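Local coordinates for putative nisin-resistance protein (Streptococcus agalactiae 515, PDB 4Y68) that probably cleaves the lantibiotic nisin as a serine peptidase of family S41, thereby giving the bacterium resistance to it, at residues A[120-132]-A[162-174]. Residues are numbered along the deposited sequence; the frame is centred on the assembly and turned at random.
Sequences LITIPSISKLDKR and GGNMIPMIGGLAS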
loop_
_atom_site.group_PDB
_atom_site.type_symbol
_atom_site.label_atom_id
_atom_site.label_comp_id
_atom_site.label_asym_id
_atom_site.label_seq_id
_atom_site.Cartn_x
_atom_site.Cartn_y
_atom_site.Cartn_z
ATOM N N LEU A 120 0.622 -22.787 1.515
ATOM C CA LEU A 120 0.075 -21.643 2.232
ATOM C C LEU A 120 1.142 -20.551 2.307
ATOM O O LEU A 120 2.146 -20.716 2.990
ATOM C CB LEU A 120 -0.391 -22.040 3.639
ATOM C CG LEU A 120 -0.727 -20.885 4.602
ATOM C CD1 LEU A 120 -1.756 -19.926 4.017
ATOM C CD2 LEU A 120 -1.223 -21.410 5.936
ATOM N N ILE A 121 0.945 -19.439 1.604
ATOM C CA ILE A 121 1.966 -18.397 1.629
ATOM C C ILE A 121 1.518 -17.181 2.458
ATOM O O ILE A 121 0.470 -16.590 2.222
ATOM C CB ILE A 121 2.353 -17.970 0.210
ATOM C CG1 ILE A 121 2.863 -19.184 -0.575
ATOM C CG2 ILE A 121 3.489 -16.966 0.242
ATOM C CD1 ILE A 121 3.206 -18.879 -2.024
ATOM N N THR A 122 2.319 -16.859 3.462
ATOM C CA THR A 122 2.133 -15.692 4.306
ATOM C C THR A 122 2.847 -14.498 3.689
ATOM O O THR A 122 4.040 -14.557 3.402
ATOM C CB THR A 122 2.660 -15.965 5.716
ATOM O OG1 THR A 122 1.972 -17.101 6.247
ATOM C CG2 THR A 122 2.454 -14.778 6.641
ATOM N N ILE A 123 2.101 -13.424 3.462
ATOM C CA ILE A 123 2.612 -12.249 2.768
ATOM C C ILE A 123 2.496 -11.021 3.669
ATOM O O ILE A 123 1.445 -10.399 3.720
ATOM C CB ILE A 123 1.838 -12.032 1.449
ATOM C CG1 ILE A 123 2.068 -13.224 0.505
ATOM C CG2 ILE A 123 2.191 -10.693 0.814
ATOM C CD1 ILE A 123 0.937 -13.457 -0.441
ATOM N N PRO A 124 3.572 -10.677 4.401
ATOM C CA PRO A 124 3.465 -9.689 5.483
ATOM C C PRO A 124 3.817 -8.264 5.088
ATOM O O PRO A 124 4.399 -8.042 4.023
ATOM C CB PRO A 124 4.490 -10.195 6.498
ATOM C CG PRO A 124 5.587 -10.703 5.615
ATOM C CD PRO A 124 4.886 -11.341 4.416
ATOM N N SER A 125 3.485 -7.327 5.969
ATOM C CA SER A 125 3.947 -5.933 5.880
ATOM C C SER A 125 5.449 -5.804 5.715
ATOM O O SER A 125 6.211 -6.432 6.435
ATOM C CB SER A 125 3.560 -5.146 7.136
ATOM O OG SER A 125 2.261 -5.476 7.595
ATOM N N ILE A 126 5.867 -4.963 4.783
ATOM C CA ILE A 126 7.252 -4.523 4.687
ATOM C C ILE A 126 7.263 -3.085 4.201
ATOM O O ILE A 126 6.615 -2.758 3.200
ATOM C CB ILE A 126 8.084 -5.374 3.725
ATOM C CG1 ILE A 126 9.449 -4.718 3.495
ATOM C CG2 ILE A 126 7.348 -5.569 2.400
ATOM C CD1 ILE A 126 10.410 -5.582 2.686
ATOM N N SER A 127 8.008 -2.243 4.908
ATOM C CA SER A 127 8.061 -0.817 4.627
ATOM C C SER A 127 9.423 -0.387 4.143
ATOM O O SER A 127 9.635 0.796 3.851
ATOM C CB SER A 127 7.701 -0.017 5.871
ATOM O OG SER A 127 6.346 0.384 5.778
ATOM N N LYS A 128 10.350 -1.342 4.087
ATOM C CA LYS A 128 11.720 -1.029 3.739
ATOM C C LYS A 128 11.800 -0.544 2.316
ATOM O O LYS A 128 10.962 -0.901 1.484
ATOM C CB LYS A 128 12.618 -2.234 3.969
ATOM C CG LYS A 128 13.166 -2.266 5.403
ATOM C CD LYS A 128 13.737 -3.620 5.755
ATOM C CE LYS A 128 14.257 -3.672 7.195
ATOM N NZ LYS A 128 14.640 -5.070 7.568
ATOM N N LEU A 129 12.788 0.315 2.068
ATOM C CA LEU A 129 13.037 0.920 0.757
ATOM C C LEU A 129 14.311 0.376 0.137
ATOM O O LEU A 129 14.427 0.303 -1.077
ATOM C CB LEU A 129 13.166 2.450 0.861
ATOM C CG LEU A 129 11.988 3.242 1.413
ATOM C CD1 LEU A 129 12.279 4.740 1.332
ATOM C CD2 LEU A 129 10.737 2.856 0.618
ATOM N N ASP A 130 15.277 0.030 0.984
ATOM C CA ASP A 130 16.584 -0.392 0.508
ATOM C C ASP A 130 16.494 -1.628 -0.383
ATOM O O ASP A 130 15.755 -2.575 -0.109
ATOM C CB ASP A 130 17.524 -0.649 1.687
ATOM C CG ASP A 130 17.256 -1.946 2.347
ATOM O OD1 ASP A 130 17.940 -2.930 1.990
ATOM O OD2 ASP A 130 16.345 -1.991 3.201
ATOM N N LYS A 131 17.255 -1.588 -1.467
ATOM C CA LYS A 131 17.198 -2.575 -2.546
ATOM C C LYS A 131 17.403 -4.018 -2.084
ATOM O O LYS A 131 16.786 -4.951 -2.614
ATOM C CB LYS A 131 18.257 -2.209 -3.587
ATOM C CG LYS A 131 18.156 -2.871 -4.944
ATOM C CD LYS A 131 19.288 -2.327 -5.837
ATOM C CE LYS A 131 18.984 -2.442 -7.331
ATOM N NZ LYS A 131 19.182 -3.795 -7.927
ATOM N N ARG A 132 18.284 -4.204 -1.111
ATOM C CA ARG A 132 18.626 -5.553 -0.669
ATOM C C ARG A 132 17.447 -6.193 0.037
ATOM O O ARG A 132 17.062 -7.309 -0.293
ATOM C CB ARG A 132 19.859 -5.548 0.246
ATOM C CG ARG A 132 20.251 -6.945 0.738
ATOM C CD ARG A 132 21.578 -6.971 1.521
ATOM N NE ARG A 132 22.750 -6.996 0.642
ATOM C CZ ARG A 132 23.515 -5.938 0.373
ATOM N NH1 ARG A 132 23.244 -4.756 0.923
ATOM N NH2 ARG A 132 24.558 -6.060 -0.443
ATOM N N GLY A 162 0.359 -2.983 4.929
ATOM C CA GLY A 162 0.912 -2.246 3.813
ATOM C C GLY A 162 2.403 -2.054 3.877
ATOM O O GLY A 162 3.141 -2.906 4.376
ATOM N N GLY A 163 2.843 -0.915 3.367
ATOM C CA GLY A 163 4.254 -0.627 3.205
ATOM C C GLY A 163 4.593 -0.451 1.737
ATOM O O GLY A 163 3.815 0.119 0.970
ATOM N N ASN A 164 5.754 -0.966 1.346
ATOM C CA ASN A 164 6.279 -0.819 -0.006
ATOM C C ASN A 164 5.588 -1.755 -0.995
ATOM O O ASN A 164 5.772 -2.959 -0.926
ATOM C CB ASN A 164 7.793 -1.078 0.030
ATOM C CG ASN A 164 8.511 -0.624 -1.221
ATOM O OD1 ASN A 164 7.912 -0.466 -2.276
ATOM N ND2 ASN A 164 9.829 -0.438 -1.107
ATOM N N MET A 165 4.774 -1.203 -1.893
ATOM C CA MET A 165 4.097 -1.989 -2.937
ATOM C C MET A 165 5.047 -2.842 -3.805
ATOM O O MET A 165 4.704 -3.948 -4.208
ATOM C CB MET A 165 3.303 -1.066 -3.861
ATOM C CG MET A 165 1.961 -0.649 -3.301
ATOM S SD MET A 165 0.644 -1.725 -3.817
ATOM C CE MET A 165 0.479 -1.295 -5.519
ATOM N N ILE A 166 6.238 -2.326 -4.054
ATOM C CA ILE A 166 7.163 -2.901 -5.037
ATOM C C ILE A 166 7.561 -4.379 -4.793
ATOM O O ILE A 166 7.465 -5.202 -5.703
ATOM C CB ILE A 166 8.433 -2.025 -5.119
ATOM C CG1 ILE A 166 8.096 -0.708 -5.819
ATOM C CG2 ILE A 166 9.530 -2.734 -5.874
ATOM C CD1 ILE A 166 9.281 0.262 -5.905
ATOM N N PRO A 167 8.003 -4.721 -3.573
ATOM C CA PRO A 167 8.304 -6.129 -3.274
ATOM C C PRO A 167 7.060 -7.028 -3.187
ATOM O O PRO A 167 7.135 -8.245 -3.445
ATOM C CB PRO A 167 9.008 -6.050 -1.914
ATOM C CG PRO A 167 8.663 -4.685 -1.359
ATOM C CD PRO A 167 8.521 -3.808 -2.541
ATOM N N MET A 168 5.920 -6.443 -2.819
ATOM C CA MET A 168 4.670 -7.203 -2.745
ATOM C C MET A 168 4.171 -7.587 -4.125
ATOM O O MET A 168 3.934 -8.767 -4.414
ATOM C CB MET A 168 3.581 -6.407 -2.009
ATOM C CG MET A 168 3.863 -6.249 -0.553
ATOM S SD MET A 168 2.477 -5.578 0.367
ATOM C CE MET A 168 3.448 -4.916 1.714
ATOM N N ILE A 169 3.997 -6.592 -4.983
ATOM C CA ILE A 169 3.524 -6.883 -6.321
ATOM C C ILE A 169 4.602 -7.657 -7.055
ATOM O O ILE A 169 4.312 -8.644 -7.716
ATOM C CB ILE A 169 3.172 -5.613 -7.120
ATOM C CG1 ILE A 169 1.950 -4.913 -6.522
ATOM C CG2 ILE A 169 2.882 -5.993 -8.571
ATOM C CD1 ILE A 169 0.696 -5.748 -6.517
ATOM N N GLY A 170 5.842 -7.206 -6.933
ATOM C CA GLY A 170 6.968 -7.857 -7.588
ATOM C C GLY A 170 7.145 -9.349 -7.308
ATOM O O GLY A 170 7.339 -10.150 -8.224
ATOM N N GLY A 171 7.077 -9.734 -6.043
ATOM C CA GLY A 171 7.246 -11.125 -5.682
ATOM C C GLY A 171 6.130 -11.981 -6.252
ATOM O O GLY A 171 6.320 -13.165 -6.509
ATOM N N LEU A 172 4.967 -11.380 -6.463
ATOM C CA LEU A 172 3.806 -12.109 -6.956
ATOM C C LEU A 172 3.666 -11.997 -8.473
ATOM O O LEU A 172 2.628 -12.373 -9.039
ATOM C CB LEU A 172 2.537 -11.602 -6.273
ATOM C CG LEU A 172 2.571 -11.724 -4.739
ATOM C CD1 LEU A 172 1.461 -10.936 -4.044
ATOM C CD2 LEU A 172 2.530 -13.187 -4.300
ATOM N N ALA A 173 4.717 -11.503 -9.123
ATOM C CA ALA A 173 4.665 -11.181 -10.550
ATOM C C ALA A 173 4.256 -12.381 -11.378
ATOM O O ALA A 173 3.457 -12.260 -12.299
ATOM C CB ALA A 173 6.010 -10.643 -11.041
ATOM N N SER A 174 4.796 -13.546 -11.040
ATOM C CA SER A 174 4.536 -14.753 -11.818
ATOM C C SER A 174 3.060 -15.156 -11.841
ATOM O O SER A 174 2.641 -15.927 -12.722
ATOM C CB SER A 174 5.393 -15.927 -11.282
ATOM O OG SER A 174 4.787 -16.555 -10.155
HETATM O O HOH W 1 12.122 0.987 -2.607
#
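Ile126 and Asn164 have the two largest shares of this contact, and all three hydrogen bonds between the segments, from the backbone and the Asn164 carboxamide, end on one of them. Asn164 N donates to Ile126 O at 2.7 Å, in the carbonyl plane, while Ile126 N reaches Gly162 O only weakly (3.4 Å, 131° at the hydrogen); together they make a single beta bridge between Ile126 and Gly163. Gly163 CA adds a CH···O contact to Ile126 O, 3.2 Å. In Asn164, chi1 of -166° sets CG opposite the backbone N, beside the carbonyl carbon. So placed, ND2 gives Lys128 O a nearly straight bond of 2.9 Å in the amide plane, and also donates to a water held by Leu129 O. As N-cap of helix 165-171, Asn164 accepts through OD1 from Ile166 N, 3.1 Å away and well above the carbonyl plane.

Next to the bridge, Ile126 CG2 meets Met168 CE at 4.0 Å and Pro167 CG, and farther along Ile123 CD1 and Leu172 CD2 touch tip to tip at 4.2 Å. Further out, Ser127 OG is hydrogen-bonded to Asp102 OD2, and Gly163 O accepts from Ser229 OG. With both amide ends engaged, Asn164 is fixed in rotation and couples the helix N-terminus to the loop following strand 118-122.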